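Local atomic coordinates of acetylcholine-binding protein (Bulinus truncatus, PDB entry 2BJ0), a protein that binds acetylcholine and probably other nicotinic ligands as a soluble pentameric homologue of the ligand-binding domain of nicotinic acetylcholine receptors. Residues N26-F31 and A150-E155. Numbering follows the deposited sequence.
Sequences NVSLNF and ALITGE
V27 and L29 hydrogen-bond through their backbones to A150, I152 and G154 in a parallel two-strand contact whose axes run 41° apart and come within 4.6 Å. The first bond, V27 N to A150 O, is short at 2.8 Å and nearly straight. I152 N then gives its hydrogen to V27 O at 3.0 Å, and I152 O accepts from L29 N. The last bond, G154 N to L29 O at 3.1 Å, has a different geometry: the donor stands well above the carbonyl plane. Here the chain leaves the strand, which ends at T153, and the T153 side chain points away from 26-31.

V27, L29 and L151 share the buried side. The CD2 methyl of L151 lies 3.6 Å from CD1 of L29, and the two leucines slant across each other. I194 of strand 190-202 touches both, and L179 of strand 170-183 packs on L151. N26, S28, A150 and I152 are on the other, more open side. I152 holds CG1 between its backbone N and carbonyl carbon (chi1 61°), which sets CG1 against S28 OG, 3.1 Å away. The extended chain beyond keeps CD1 close to that OG too. The CB of S28 also rests against G154 CA, 3.7 Å away. N26 reaches A150 with its amide end, ND2 to CB 3.8 Å.

The N30 side chain meets the G154 backbone, CG to CA 3.6 Å, though the placing of OD1 there is doubtful. OD1 accepts a hydrogen bond from E156 N, tying the turn after the strand to 26-31. Strand 45-57 flanks 26-31 through backbone bonds from S28 and N30. The contact thus adds the short strand 149-153 to one sheet of the immunoglobulin-like beta sandwich. Polar backbone bonds fix the pairing, while the leucines turn inward to meet the facing sheet.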
loop_
_atom_site.group_PDB
_atom_site.type_symbol
_atom_site.label_atom_id
_atom_site.label_comp_id
_atom_site.label_asym_id
_atom_site.label_seq_id
_atom_site.Cartn_x
_atom_site.Cartn_y
_atom_site.Cartn_z
ATOM N N ASN A 26 -19.102 -0.863 -26.129
ATOM C CA ASN A 26 -19.759 0.357 -25.665
ATOM C C ASN A 26 -19.708 0.437 -24.158
ATOM O O ASN A 26 -20.246 -0.410 -23.459
ATOM C CB ASN A 26 -21.230 0.379 -26.054
ATOM C CG ASN A 26 -21.458 0.752 -27.490
ATOM O OD1 ASN A 26 -22.586 0.621 -27.981
ATOM N ND2 ASN A 26 -20.411 1.222 -28.187
ATOM N N VAL A 27 -19.112 1.482 -23.634
ATOM C CA VAL A 27 -19.095 1.607 -22.206
ATOM C C VAL A 27 -19.804 2.883 -21.841
ATOM O O VAL A 27 -19.399 3.949 -22.269
ATOM C CB VAL A 27 -17.639 1.605 -21.678
ATOM C CG1 VAL A 27 -17.613 1.812 -20.165
ATOM C CG2 VAL A 27 -16.962 0.312 -22.062
ATOM N N SER A 28 -20.866 2.782 -21.052
ATOM C CA SER A 28 -21.601 3.960 -20.642
ATOM C C SER A 28 -21.126 4.447 -19.295
ATOM O O SER A 28 -21.013 3.643 -18.374
ATOM C CB SER A 28 -23.077 3.622 -20.523
ATOM O OG SER A 28 -23.486 2.918 -21.679
ATOM N N LEU A 29 -20.897 5.754 -19.178
ATOM C CA LEU A 29 -20.498 6.401 -17.916
ATOM C C LEU A 29 -21.474 7.475 -17.528
ATOM O O LEU A 29 -21.898 8.277 -18.373
ATOM C CB LEU A 29 -19.144 7.096 -18.063
ATOM C CG LEU A 29 -17.942 6.230 -18.387
ATOM C CD1 LEU A 29 -16.659 7.077 -18.426
ATOM C CD2 LEU A 29 -17.870 5.104 -17.354
ATOM N N ASN A 30 -21.841 7.468 -16.257
ATOM C CA ASN A 30 -22.555 8.551 -15.592
ATOM C C ASN A 30 -21.763 8.835 -14.324
ATOM O O ASN A 30 -20.963 7.998 -13.923
ATOM C CB ASN A 30 -23.999 8.155 -15.275
ATOM C CG ASN A 30 -24.937 8.347 -16.482
ATOM O OD1 ASN A 30 -25.646 7.431 -16.875
ATOM N ND2 ASN A 30 -24.899 9.538 -17.090
ATOM N N PHE A 31 -21.969 9.994 -13.710
ATOM C CA PHE A 31 -21.181 10.399 -12.564
ATOM C C PHE A 31 -22.071 11.014 -11.527
ATOM O O PHE A 31 -23.110 11.590 -11.843
ATOM C CB PHE A 31 -20.077 11.404 -12.959
ATOM C CG PHE A 31 -19.081 10.864 -13.931
ATOM C CD1 PHE A 31 -17.960 10.167 -13.484
ATOM C CD2 PHE A 31 -19.239 11.071 -15.292
ATOM C CE1 PHE A 31 -17.034 9.662 -14.362
ATOM C CE2 PHE A 31 -18.309 10.576 -16.179
ATOM C CZ PHE A 31 -17.189 9.864 -15.716
ATOM N N ALA A 150 -15.599 2.317 -26.886
ATOM C CA ALA A 150 -16.331 3.548 -27.174
ATOM C C ALA A 150 -17.111 4.007 -25.961
ATOM O O ALA A 150 -17.837 3.231 -25.381
ATOM C CB ALA A 150 -17.255 3.346 -28.381
ATOM N N LEU A 151 -16.939 5.278 -25.576
ATOM C CA LEU A 151 -17.638 5.874 -24.441
ATOM C C LEU A 151 -18.952 6.456 -24.905
ATOM O O LEU A 151 -19.020 7.047 -25.986
ATOM C CB LEU A 151 -16.826 7.025 -23.836
ATOM C CG LEU A 151 -15.708 6.654 -22.871
ATOM C CD1 LEU A 151 -15.077 7.889 -22.267
ATOM C CD2 LEU A 151 -16.258 5.760 -21.781
ATOM N N ILE A 152 -19.984 6.280 -24.089
ATOM C CA ILE A 152 -21.284 6.878 -24.343
ATOM C C ILE A 152 -21.819 7.392 -23.005
ATOM O O ILE A 152 -21.448 6.888 -21.929
ATOM C CB ILE A 152 -22.283 5.863 -25.017
ATOM C CG1 ILE A 152 -22.547 4.653 -24.124
ATOM C CG2 ILE A 152 -21.786 5.400 -26.418
ATOM C CD1 ILE A 152 -23.559 3.646 -24.709
ATOM N N THR A 153 -22.644 8.427 -23.064
ATOM C CA THR A 153 -23.366 8.873 -21.884
ATOM C C THR A 153 -24.383 7.813 -21.455
ATOM O O THR A 153 -25.153 7.275 -22.266
ATOM C CB THR A 153 -24.006 10.251 -22.135
ATOM O OG1 THR A 153 -22.963 11.237 -22.150
ATOM C CG2 THR A 153 -24.874 10.714 -20.944
ATOM N N GLY A 154 -24.342 7.488 -20.171
ATOM C CA GLY A 154 -25.253 6.501 -19.606
ATOM C C GLY A 154 -26.685 6.977 -19.448
ATOM O O GLY A 154 -27.002 8.152 -19.683
ATOM N N GLU A 155 -27.530 6.053 -18.992
ATOM C CA GLU A 155 -28.985 6.233 -18.868
ATOM C C GLU A 155 -29.500 7.505 -18.175
ATOM O O GLU A 155 -30.600 7.978 -18.476
ATOM C CB GLU A 155 -29.576 5.027 -18.150
ATOM C CG GLU A 155 -29.496 3.746 -18.946
ATOM C CD GLU A 155 -30.307 2.646 -18.298
ATOM O OE1 GLU A 155 -30.115 2.391 -17.079
ATOM O OE2 GLU A 155 -31.157 2.057 -19.004
#